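Local coordinates for protein glycerol-3-phosphate dehydrogenase [NAD(+)] (Dunaliella salina, PDB 6IUY) that probably interconverts dihydroxyacetone phosphate and sn-glycerol 3-phosphate with NAD, and joins this dehydrogenase to a haloacid dehalogenase-like phosphatase domain in one chain, at residues A[115-120]-A[252-257]; A[294-299]-A[310-315]; A[362-367]-A[398-403]; A[414-419]-A[443-448]. All blocks are in the same frame, centred on the assembly; numbering follows the deposited sequence.

Interaction 1 (A[115-120]-A[252-257]); sequences ENLIAA and AKLKRY
Leu254 meets Ala120 and Leu117 where a chain crossing between two domains brushes a helix of the first. Coming off helix 247-251, the chain first passes Lys253, whose side chain lies against Leu29 and Trp32 of helix 26-33 while its carbonyl oxygen takes a hydrogen bond from Gln33. Leu254 comes next and does all the touching from this side. Its CG stands anti to the carbonyl carbon (chi1 -76°), and the extended second torsion carries CD1 out to the helix, where it ends 3.9 Å from Ala120 CB. The same methyl comes within 4.3 Å of Leu117 CD1, one helical turn back, and Trp32 packs on Leu254 as well. Helix 114-123 belongs to the haloacid dehalogenase-like part of the protein, whereas the chain beyond Leu254 runs into strand 257-262, first strand of the Rossmann-type NAD-binding domain; the leucine thus sits on the connection between the two enzyme halves. Leu117 also touches Tyr247, Leu250 and Met251 of helix 247-251, and Trp32. Past the leucine the chain is extended: Lys255 offers its carbonyl oxygen to Arg124, and its CD lies 3.6 Å above one face of the Tyr257 ring.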
# COMPACT_ATOMS: atom_id res chain seq x y z
N GLU A 115 -35.84 19.38 19.99
CA GLU A 115 -34.64 18.63 20.38
C GLU A 115 -34.61 17.26 19.71
O GLU A 115 -33.59 16.86 19.16
CB GLU A 115 -34.56 18.47 21.90
CG GLU A 115 -34.78 19.74 22.68
CD GLU A 115 -34.78 19.50 24.17
OE1 GLU A 115 -33.76 19.00 24.70
OE2 GLU A 115 -35.82 19.78 24.82
N ASN A 116 -35.73 16.55 19.76
CA ASN A 116 -35.82 15.26 19.08
C ASN A 116 -35.61 15.37 17.57
O ASN A 116 -35.01 14.49 16.96
CB ASN A 116 -37.18 14.58 19.34
CG ASN A 116 -37.32 14.06 20.75
OD1 ASN A 116 -36.34 13.97 21.49
ND2 ASN A 116 -38.55 13.72 21.14
N LEU A 117 -36.11 16.45 16.97
CA LEU A 117 -35.94 16.63 15.53
C LEU A 117 -34.49 16.92 15.16
O LEU A 117 -33.95 16.34 14.21
CB LEU A 117 -36.83 17.76 15.03
CG LEU A 117 -36.52 18.21 13.60
CD1 LEU A 117 -36.57 17.04 12.65
CD2 LEU A 117 -37.51 19.28 13.19
N ILE A 118 -33.85 17.81 15.91
CA ILE A 118 -32.48 18.19 15.59
C ILE A 118 -31.54 16.99 15.83
O ILE A 118 -30.65 16.74 15.02
CB ILE A 118 -32.06 19.44 16.41
CG1 ILE A 118 -32.74 20.69 15.81
CG2 ILE A 118 -30.54 19.62 16.38
CD1 ILE A 118 -32.62 21.96 16.65
N ALA A 119 -31.77 16.24 16.91
CA ALA A 119 -30.99 15.02 17.18
C ALA A 119 -31.10 14.01 16.04
O ALA A 119 -30.11 13.41 15.64
CB ALA A 119 -31.44 14.39 18.47
N ALA A 120 -32.32 13.84 15.53
CA ALA A 120 -32.56 12.94 14.43
C ALA A 120 -31.77 13.36 13.18
O ALA A 120 -31.14 12.52 12.52
CB ALA A 120 -34.05 12.88 14.11
N ALA A 252 -41.90 13.02 11.07
CA ALA A 252 -42.56 11.87 10.45
C ALA A 252 -42.48 11.89 8.92
O ALA A 252 -42.99 10.98 8.27
CB ALA A 252 -44.01 11.80 10.90
N LYS A 253 -41.86 12.92 8.35
CA LYS A 253 -41.65 12.93 6.91
C LYS A 253 -40.17 12.70 6.60
O LYS A 253 -39.78 12.62 5.43
CB LYS A 253 -42.14 14.25 6.29
CG LYS A 253 -43.66 14.43 6.37
CD LYS A 253 -44.40 13.24 5.76
CE LYS A 253 -45.91 13.34 5.94
NZ LYS A 253 -46.60 12.05 5.65
N LEU A 254 -39.37 12.57 7.65
CA LEU A 254 -37.97 12.13 7.51
C LEU A 254 -37.94 10.74 6.89
O LEU A 254 -38.66 9.84 7.35
CB LEU A 254 -37.25 12.10 8.87
CG LEU A 254 -36.79 13.42 9.49
CD1 LEU A 254 -36.16 13.16 10.85
CD2 LEU A 254 -35.81 14.12 8.59
N LYS A 255 -37.11 10.54 5.87
CA LYS A 255 -37.01 9.21 5.27
C LYS A 255 -36.50 8.19 6.30
O LYS A 255 -35.59 8.48 7.10
CB LYS A 255 -36.09 9.21 4.04
CG LYS A 255 -36.40 8.07 3.07
CD LYS A 255 -35.44 8.05 1.89
CE LYS A 255 -35.84 7.02 0.84
NZ LYS A 255 -34.98 7.07 -0.38
N ARG A 256 -37.12 7.01 6.31
CA ARG A 256 -36.65 5.89 7.13
C ARG A 256 -36.37 4.72 6.20
O ARG A 256 -37.28 4.18 5.56
CB ARG A 256 -37.67 5.48 8.19
CG ARG A 256 -37.11 4.52 9.21
CD ARG A 256 -38.17 3.92 10.11
NE ARG A 256 -38.76 4.90 11.01
CZ ARG A 256 -40.01 5.34 10.93
NH1 ARG A 256 -40.82 4.89 9.98
NH2 ARG A 256 -40.45 6.24 11.80
N TYR A 257 -35.10 4.34 6.10
CA TYR A 257 -34.67 3.37 5.11
C TYR A 257 -35.05 1.96 5.51
O TYR A 257 -34.80 1.56 6.65
CB TYR A 257 -33.16 3.49 4.90
CG TYR A 257 -32.76 4.73 4.14
CD1 TYR A 257 -32.64 5.96 4.77
CD2 TYR A 257 -32.50 4.67 2.78
CE1 TYR A 257 -32.29 7.11 4.06
CE2 TYR A 257 -32.13 5.80 2.07
CZ TYR A 257 -32.03 7.01 2.71
OH TYR A 257 -31.67 8.12 1.98

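Interaction 2 (A[294-299]-A[310-315]); sequences VTMWVH and EYINEN. With NAD (nicotinamide-adenine-dinucleotide), chain C.
Ile312 drives its two branches into the strand 293-297 side of the contact, one against Met296 and the other against Val298. Its longer branch stands anti to the carbonyl carbon (chi1 -68°) and reaches Val298 tip to tip, CD1 lying 4.0 Å from Val298 CG2. The shorter branch serves Met296: CG2 is 4.1 Å from Met296 CE, the two side chains crossing at about a right angle. Met296 gets its methyl there by running extended to the sulfur and then bending at chi3 (74°). All three residues are buried, and this small contact is wholly apolar. Just past Val298 the chain reaches the cofactor. The adenine of NAD lies over one face of the His299 imidazole, NAD C6A 3.5 Å above the ring and over its centre, and His299 CB comes to 3.4 Å from O2B of the adenine-side ribose of NAD. An alanine here would keep the CB but would probably leave that face of the adenine without the ring that covers it, freer to shift in the pocket. Trp297 approaches the adenine obliquely. The strand and helix are the first two elements of a beta-alpha-beta unit completed by strand 331-334, whose Ala333 touches both Val298 and Ile312; on another side, Met296 packs on Cys269 of helix 266-282.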
# COMPACT_ATOMS: atom_id res chain seq x y z
N VAL A 294 -34.73 -6.06 9.13
CA VAL A 294 -33.96 -6.23 7.91
C VAL A 294 -34.43 -7.46 7.18
O VAL A 294 -34.52 -8.52 7.77
CB VAL A 294 -32.43 -6.39 8.20
CG1 VAL A 294 -31.66 -6.53 6.91
CG2 VAL A 294 -31.92 -5.24 9.00
N THR A 295 -34.67 -7.34 5.88
CA THR A 295 -35.16 -8.47 5.14
C THR A 295 -33.98 -9.16 4.49
O THR A 295 -33.07 -8.48 4.00
CB THR A 295 -36.21 -8.02 4.11
OG1 THR A 295 -37.33 -7.46 4.80
CG2 THR A 295 -36.70 -9.15 3.28
N MET A 296 -33.95 -10.48 4.51
CA MET A 296 -32.88 -11.20 3.82
C MET A 296 -33.46 -12.17 2.82
O MET A 296 -34.16 -13.10 3.21
CB MET A 296 -31.98 -11.93 4.83
CG MET A 296 -31.08 -12.99 4.22
SD MET A 296 -29.76 -13.52 5.36
CE MET A 296 -30.66 -14.53 6.56
N TRP A 297 -33.18 -11.97 1.54
CA TRP A 297 -33.51 -12.98 0.53
C TRP A 297 -32.61 -14.19 0.66
O TRP A 297 -31.36 -14.09 0.62
CB TRP A 297 -33.39 -12.41 -0.87
CG TRP A 297 -33.63 -13.45 -1.96
CD1 TRP A 297 -34.81 -14.08 -2.24
CD2 TRP A 297 -32.68 -13.93 -2.92
NE1 TRP A 297 -34.65 -14.93 -3.31
CE2 TRP A 297 -33.35 -14.86 -3.74
CE3 TRP A 297 -31.32 -13.66 -3.16
CZ2 TRP A 297 -32.71 -15.52 -4.80
CZ3 TRP A 297 -30.69 -14.32 -4.21
CH2 TRP A 297 -31.39 -15.24 -5.01
N VAL A 298 -33.27 -15.34 0.81
CA VAL A 298 -32.61 -16.64 0.91
C VAL A 298 -32.98 -17.49 -0.28
O VAL A 298 -34.11 -17.97 -0.36
CB VAL A 298 -33.00 -17.38 2.19
CG1 VAL A 298 -32.19 -18.68 2.34
CG2 VAL A 298 -32.83 -16.50 3.42
N HIS A 299 -32.04 -17.69 -1.20
CA HIS A 299 -32.28 -18.58 -2.34
C HIS A 299 -32.76 -19.94 -1.86
O HIS A 299 -32.17 -20.51 -0.94
CB HIS A 299 -31.01 -18.74 -3.15
CG HIS A 299 -31.14 -19.71 -4.28
ND1 HIS A 299 -30.58 -20.98 -4.26
CD2 HIS A 299 -31.76 -19.60 -5.48
CE1 HIS A 299 -30.85 -21.60 -5.39
NE2 HIS A 299 -31.56 -20.79 -6.15
N GLU A 310 -37.94 -20.99 7.09
CA GLU A 310 -38.72 -21.09 8.33
C GLU A 310 -37.84 -21.30 9.55
O GLU A 310 -38.16 -20.86 10.65
CB GLU A 310 -39.75 -22.22 8.21
CG GLU A 310 -40.71 -22.06 7.01
CD GLU A 310 -41.67 -23.25 6.81
OE1 GLU A 310 -41.67 -24.17 7.63
OE2 GLU A 310 -42.43 -23.24 5.82
N TYR A 311 -36.72 -21.98 9.35
CA TYR A 311 -35.80 -22.21 10.46
C TYR A 311 -35.16 -20.86 10.81
O TYR A 311 -35.05 -20.48 11.97
CB TYR A 311 -34.76 -23.28 10.10
CG TYR A 311 -33.79 -23.60 11.23
CD1 TYR A 311 -33.94 -24.74 12.02
CD2 TYR A 311 -32.73 -22.75 11.50
CE1 TYR A 311 -33.05 -25.02 13.05
CE2 TYR A 311 -31.84 -23.03 12.51
CZ TYR A 311 -32.01 -24.15 13.29
OH TYR A 311 -31.09 -24.40 14.30
N ILE A 312 -34.76 -20.12 9.77
CA ILE A 312 -34.10 -18.84 9.99
C ILE A 312 -35.01 -17.88 10.75
O ILE A 312 -34.57 -17.25 11.70
CB ILE A 312 -33.65 -18.21 8.68
CG1 ILE A 312 -32.52 -19.05 8.08
CG2 ILE A 312 -33.19 -16.78 8.90
CD1 ILE A 312 -32.24 -18.76 6.63
N ASN A 313 -36.28 -17.80 10.34
CA ASN A 313 -37.24 -16.90 10.99
C ASN A 313 -37.63 -17.34 12.39
O ASN A 313 -37.85 -16.50 13.25
CB ASN A 313 -38.49 -16.77 10.13
CG ASN A 313 -38.24 -15.91 8.93
OD1 ASN A 313 -37.50 -14.93 9.02
ND2 ASN A 313 -38.81 -16.27 7.78
N GLU A 314 -37.70 -18.64 12.62
CA GLU A 314 -38.02 -19.13 13.96
C GLU A 314 -36.82 -19.15 14.91
O GLU A 314 -36.98 -18.94 16.12
CB GLU A 314 -38.61 -20.54 13.88
CG GLU A 314 -40.13 -20.58 14.00
CD GLU A 314 -40.61 -20.07 15.34
OE1 GLU A 314 -40.11 -20.56 16.38
OE2 GLU A 314 -41.45 -19.15 15.37
N ASN A 315 -35.62 -19.43 14.40
CA ASN A 315 -34.49 -19.59 15.29
C ASN A 315 -33.40 -18.53 15.13
O ASN A 315 -32.48 -18.47 15.93
CB ASN A 315 -33.87 -20.98 15.10
CG ASN A 315 -34.84 -22.09 15.45
OD1 ASN A 315 -35.17 -22.92 14.61
ND2 ASN A 315 -35.31 -22.10 16.68
PA NAD C . -21.32 -18.57 0.18
O1A NAD C . -21.52 -18.94 1.59
O2A NAD C . -19.90 -18.79 -0.33
O5B NAD C . -22.30 -19.44 -0.78
C5B NAD C . -23.52 -20.00 -0.26
C4B NAD C . -24.74 -19.34 -0.95
O4B NAD C . -24.77 -19.68 -2.21
C3B NAD C . -26.03 -19.90 -0.36
O3B NAD C . -26.64 -19.04 0.49
C2B NAD C . -26.93 -20.16 -1.59
O2B NAD C . -28.29 -19.62 -1.30
C1B NAD C . -26.33 -19.54 -2.54
N9A NAD C . -26.64 -20.15 -3.77
C8A NAD C . -26.41 -21.42 -4.16
N7A NAD C . -26.89 -21.55 -5.42
C5A NAD C . -27.44 -20.37 -5.80
C6A NAD C . -28.09 -19.95 -6.95
N6A NAD C . -28.34 -20.74 -8.11
N1A NAD C . -28.53 -18.69 -7.06
C2A NAD C . -28.35 -17.83 -6.02
N3A NAD C . -27.74 -18.23 -4.88
C4A NAD C . -27.28 -19.50 -4.78
O3 NAD C . -21.71 -17.02 0.02
PN NAD C . -21.06 -15.77 0.79
O1N NAD C . -20.11 -16.24 1.88
O2N NAD C . -22.13 -14.90 1.41
O5D NAD C . -20.20 -14.98 -0.26
C5D NAD C . -20.81 -14.26 -1.32
C4D NAD C . -19.83 -13.15 -1.73
O4D NAD C . -19.25 -12.63 -0.66
C3D NAD C . -18.72 -13.75 -2.56
O3D NAD C . -18.53 -12.99 -3.65
C2D NAD C . -17.47 -13.72 -1.65
O2D NAD C . -16.27 -13.68 -2.53
C1D NAD C . -17.65 -12.66 -0.92
N1N NAD C . -16.99 -12.67 0.37
C2N NAD C . -16.98 -13.78 1.19
C3N NAD C . -16.33 -13.74 2.43
C7N NAD C . -16.32 -15.01 3.30
O7N NAD C . -15.55 -15.10 4.24
N7N NAD C . -17.25 -16.06 2.99
C4N NAD C . -15.70 -12.59 2.86
C5N NAD C . -15.73 -11.46 2.06
C6N NAD C . -16.39 -11.51 0.82

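Interaction 3 (A[362-367]-A[398-403]); sequences QLAAAR and RILGID
Ala364 and Leu363 receive the side chains of Ile399 and Leu400 where the ends of two helices come together. The close part centres on Leu400. One of its methyls, CD2, lies 3.7 Å from the backbone nitrogen of Ala364 and 3.9 Å from Leu363 CB, so it rests against the helix backbone itself and not merely on side chains. The backbones can come this near, with CA atoms 5.7 Å apart at Ala364 and Leu400, because Ala364 presents just a methyl. Leu400 CG stands anti to its carbonyl carbon (chi1 -65°), which helps turn the branched end inward although its first bond runs alongside the other helix and not at it. Toward solvent the contact is just as close but less buried: Ala364 CB meets Ile399 CG2 at 3.8 Å, and both residues are partly exposed. Beyond them the chains diverge: helix 356-366 finishes in a Schellman motif at Arg367, whose amide bonds to Ala364 O at 2.8 Å and more weakly to Leu363 O, and the other helix gives way to Gly401, also of positive phi. The contact is plain apolar packing within the NAD-binding domain. On the more open side Ile399 touches His357 and Cys360 of helix 356-366. On the buried side Phe349 of strand 346-349 underlies both Leu363 and Leu400, and Leu363 also touches Leu337 and Val341 of helix 337-342.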
# COMPACT_ATOMS: atom_id res chain seq x y z
N GLN A 362 -33.42 -10.34 -13.21
CA GLN A 362 -34.73 -10.60 -12.62
C GLN A 362 -35.31 -9.34 -12.01
O GLN A 362 -36.48 -9.04 -12.22
CB GLN A 362 -34.68 -11.67 -11.53
CG GLN A 362 -34.48 -13.10 -12.01
CD GLN A 362 -34.44 -14.10 -10.85
OE1 GLN A 362 -35.31 -14.09 -9.96
NE2 GLN A 362 -33.42 -14.96 -10.86
N LEU A 363 -34.51 -8.61 -11.23
CA LEU A 363 -34.98 -7.39 -10.59
C LEU A 363 -35.33 -6.28 -11.59
O LEU A 363 -36.22 -5.47 -11.31
CB LEU A 363 -33.93 -6.87 -9.60
CG LEU A 363 -33.67 -7.73 -8.37
CD1 LEU A 363 -32.50 -7.17 -7.59
CD2 LEU A 363 -34.92 -7.82 -7.48
N ALA A 364 -34.60 -6.22 -12.70
CA ALA A 364 -34.85 -5.23 -13.75
C ALA A 364 -36.23 -5.46 -14.37
O ALA A 364 -37.09 -4.56 -14.34
CB ALA A 364 -33.76 -5.32 -14.84
N ALA A 365 -36.40 -6.65 -14.95
CA ALA A 365 -37.67 -7.14 -15.49
C ALA A 365 -38.87 -6.87 -14.59
O ALA A 365 -39.93 -6.54 -15.08
CB ALA A 365 -37.56 -8.65 -15.76
N ALA A 366 -38.70 -7.01 -13.27
CA ALA A 366 -39.80 -6.76 -12.34
C ALA A 366 -40.08 -5.28 -12.11
O ALA A 366 -41.13 -4.93 -11.58
CB ALA A 366 -39.53 -7.44 -11.00
N ARG A 367 -39.12 -4.43 -12.47
CA ARG A 367 -39.29 -2.98 -12.30
C ARG A 367 -39.58 -2.63 -10.87
O ARG A 367 -40.37 -1.74 -10.58
CB ARG A 367 -40.40 -2.46 -13.21
CG ARG A 367 -40.13 -2.68 -14.70
CD ARG A 367 -41.31 -2.28 -15.57
NE ARG A 367 -41.02 -2.46 -16.99
CZ ARG A 367 -41.86 -2.16 -17.98
NH1 ARG A 367 -43.06 -1.66 -17.71
NH2 ARG A 367 -41.50 -2.37 -19.24
N ARG A 398 -25.50 -0.36 -14.33
CA ARG A 398 -25.92 -0.48 -15.70
C ARG A 398 -27.31 -1.13 -15.85
O ARG A 398 -28.12 -0.68 -16.65
CB ARG A 398 -24.90 -1.28 -16.50
CG ARG A 398 -25.38 -1.64 -17.91
CD ARG A 398 -24.27 -2.27 -18.72
NE ARG A 398 -23.15 -1.35 -18.89
CZ ARG A 398 -23.06 -0.47 -19.89
NH1 ARG A 398 -24.02 -0.41 -20.80
NH2 ARG A 398 -22.01 0.34 -19.97
N ILE A 399 -27.58 -2.17 -15.07
CA ILE A 399 -28.80 -2.95 -15.29
C ILE A 399 -29.99 -2.43 -14.48
O ILE A 399 -31.11 -2.49 -14.95
CB ILE A 399 -28.59 -4.42 -14.94
CG1 ILE A 399 -27.68 -5.09 -15.98
CG2 ILE A 399 -29.93 -5.12 -14.84
CD1 ILE A 399 -27.16 -6.46 -15.54
N LEU A 400 -29.73 -1.92 -13.28
CA LEU A 400 -30.78 -1.44 -12.41
C LEU A 400 -30.86 0.08 -12.39
O LEU A 400 -31.81 0.64 -11.83
CB LEU A 400 -30.56 -1.96 -10.99
CG LEU A 400 -30.70 -3.49 -10.87
CD1 LEU A 400 -30.40 -3.96 -9.45
CD2 LEU A 400 -32.11 -3.88 -11.29
N GLY A 401 -29.87 0.75 -12.97
CA GLY A 401 -29.88 2.20 -13.09
C GLY A 401 -29.74 2.97 -11.79
O GLY A 401 -30.17 4.12 -11.68
N ILE A 402 -29.14 2.33 -10.80
CA ILE A 402 -28.89 3.00 -9.54
C ILE A 402 -27.39 3.03 -9.22
O ILE A 402 -26.61 2.23 -9.74
CB ILE A 402 -29.62 2.33 -8.39
CG1 ILE A 402 -29.28 0.84 -8.35
CG2 ILE A 402 -31.14 2.50 -8.54
CD1 ILE A 402 -29.83 0.14 -7.13
N ASP A 403 -27.00 3.95 -8.35
CA ASP A 403 -25.60 4.06 -7.96
C ASP A 403 -25.27 2.98 -6.95
O ASP A 403 -26.11 2.62 -6.12
CB ASP A 403 -25.29 5.45 -7.42
CG ASP A 403 -25.07 6.46 -8.54
OD1 ASP A 403 -23.90 6.77 -8.86
OD2 ASP A 403 -26.08 6.90 -9.13

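Interaction 4 (A[414-419]-A[443-448]); sequences GDIAKE and RPYFAI
Ile416, on helix 413-416, meets Phe446 and Tyr445, with its CD1 4.0 Å from Phe446 CE1. The approach to that ring is oblique, and the same isoleucine touches Trp267 of the NAD site. Its carbonyl oxygen works too: a water donates one hydrogen bond to Ile416 O and another to Tyr445 OH, at 3.1 Å, bridging the segments. After Ala417 and Lys418 the chain closes in a Schellman motif at Glu419, which has positive phi and whose amide returns to Ile416 O. From here Glu419 lies over the tyrosine. CG sits 3.8 Å from the centroid of the Tyr445 ring, 16° off its normal, in a CH-pi contact, and the carboxylate stacks nearly flat with the ring, their planes 15° apart. Arg443 CB packs on the ring's other face. A leucine at Tyr445 would probably leave Glu419 without a flat surface to lie on, and the bridging water and Gln277 without their hydroxyl. Gln277 also bonds Glu419 OE2, which makes a salt bridge with Arg273. This positive charge and amide probably favour the ionised carboxylate, while its carbon chain rests on the aromatic face.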
# COMPACT_ATOMS: atom_id res chain seq x y z
N GLY A 414 -16.54 -16.06 9.27
CA GLY A 414 -16.76 -16.80 10.51
C GLY A 414 -16.27 -16.05 11.73
O GLY A 414 -16.93 -16.05 12.77
N ASP A 415 -15.12 -15.41 11.59
CA ASP A 415 -14.50 -14.66 12.68
C ASP A 415 -15.19 -13.34 13.02
O ASP A 415 -15.31 -12.95 14.18
CB ASP A 415 -13.04 -14.41 12.33
CG ASP A 415 -12.26 -15.69 12.21
OD1 ASP A 415 -12.38 -16.54 13.13
OD2 ASP A 415 -11.54 -15.87 11.20
N ILE A 416 -15.63 -12.63 12.00
CA ILE A 416 -16.42 -11.41 12.20
C ILE A 416 -17.78 -11.77 12.80
O ILE A 416 -18.31 -11.03 13.63
CB ILE A 416 -16.57 -10.67 10.88
CG1 ILE A 416 -15.18 -10.25 10.39
CG2 ILE A 416 -17.50 -9.49 11.01
CD1 ILE A 416 -15.14 -9.86 8.90
N ALA A 417 -18.33 -12.91 12.42
CA ALA A 417 -19.60 -13.37 12.99
C ALA A 417 -19.45 -13.62 14.49
O ALA A 417 -20.43 -13.62 15.23
CB ALA A 417 -20.08 -14.63 12.29
N LYS A 418 -18.22 -13.82 14.94
CA LYS A 418 -17.95 -14.05 16.35
C LYS A 418 -17.48 -12.75 17.00
O LYS A 418 -17.11 -12.73 18.17
CB LYS A 418 -16.93 -15.17 16.52
CG LYS A 418 -17.55 -16.55 16.32
CD LYS A 418 -16.61 -17.52 15.67
CE LYS A 418 -15.43 -17.80 16.57
NZ LYS A 418 -14.43 -18.72 15.95
N GLU A 419 -17.51 -11.68 16.21
CA GLU A 419 -17.18 -10.35 16.70
C GLU A 419 -15.71 -10.16 17.06
O GLU A 419 -15.37 -9.33 17.92
CB GLU A 419 -18.07 -10.01 17.91
CG GLU A 419 -19.57 -10.09 17.59
CD GLU A 419 -20.46 -9.45 18.65
OE1 GLU A 419 -19.95 -9.08 19.74
OE2 GLU A 419 -21.68 -9.30 18.40
N ARG A 443 -19.64 -1.37 13.36
CA ARG A 443 -19.90 -1.88 14.71
C ARG A 443 -18.67 -1.63 15.58
O ARG A 443 -17.64 -1.21 15.08
CB ARG A 443 -20.25 -3.37 14.66
CG ARG A 443 -21.21 -3.77 13.53
CD ARG A 443 -22.57 -3.20 13.80
NE ARG A 443 -22.87 -3.31 15.22
CZ ARG A 443 -23.55 -2.40 15.92
NH1 ARG A 443 -24.01 -1.30 15.32
NH2 ARG A 443 -23.76 -2.60 17.21
N PRO A 444 -18.77 -1.87 16.89
CA PRO A 444 -17.56 -1.65 17.70
C PRO A 444 -16.43 -2.63 17.36
O PRO A 444 -15.29 -2.34 17.69
CB PRO A 444 -18.04 -1.86 19.13
CG PRO A 444 -19.51 -1.61 19.07
CD PRO A 444 -19.95 -2.11 17.73
N TYR A 445 -16.75 -3.74 16.70
CA TYR A 445 -15.74 -4.73 16.32
C TYR A 445 -15.51 -4.73 14.81
O TYR A 445 -14.77 -5.55 14.26
CB TYR A 445 -16.17 -6.13 16.79
CG TYR A 445 -17.55 -6.49 16.30
CD1 TYR A 445 -17.75 -7.06 15.05
CD2 TYR A 445 -18.67 -6.23 17.09
CE1 TYR A 445 -19.03 -7.38 14.60
CE2 TYR A 445 -19.95 -6.53 16.64
CZ TYR A 445 -20.12 -7.11 15.39
OH TYR A 445 -21.40 -7.41 14.95
N PHE A 446 -16.15 -3.80 14.12
CA PHE A 446 -16.04 -3.75 12.67
C PHE A 446 -15.89 -2.28 12.26
O PHE A 446 -16.88 -1.58 12.06
CB PHE A 446 -17.27 -4.42 12.01
CG PHE A 446 -17.09 -4.72 10.54
CD1 PHE A 446 -16.13 -5.63 10.12
CD2 PHE A 446 -17.87 -4.08 9.58
CE1 PHE A 446 -15.94 -5.92 8.78
CE2 PHE A 446 -17.70 -4.36 8.22
CZ PHE A 446 -16.72 -5.29 7.82
N ALA A 447 -14.63 -1.82 12.18
CA ALA A 447 -14.30 -0.43 11.88
C ALA A 447 -14.36 -0.14 10.40
O ALA A 447 -13.83 -0.89 9.56
CB ALA A 447 -12.92 -0.06 12.42
N ILE A 448 -15.00 0.98 10.07
CA ILE A 448 -15.20 1.35 8.67
C ILE A 448 -14.38 2.58 8.30
O ILE A 448 -14.29 3.54 9.06
CB ILE A 448 -16.68 1.61 8.38
CG1 ILE A 448 -17.47 0.30 8.46
CG2 ILE A 448 -16.85 2.26 7.02
CD1 ILE A 448 -17.30 -0.59 7.26
O HOH W 1 -21.18 -10.24 13.77

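In the fold
Along the chain the four contacts follow one another in series, each closing before the next opens. Interaction 1 lies on the crossing from the haloacid dehalogenase-like part into the dehydrogenase; its second segment leads into strand 257-262, the neighbour of strand 293-297 in the mixed sheet. Interactions 2 and 4 both reach that sheet, with centres 21 Å apart: one at strand 293-297 near an edge, the other at the outermost strand 446-451. Helix 266-282 packs against both. Interaction 3 joins two helix ends, its centre 24 Å from that of interaction 2. None touches another; interactions 2 and 4 lie nearest the cofactor.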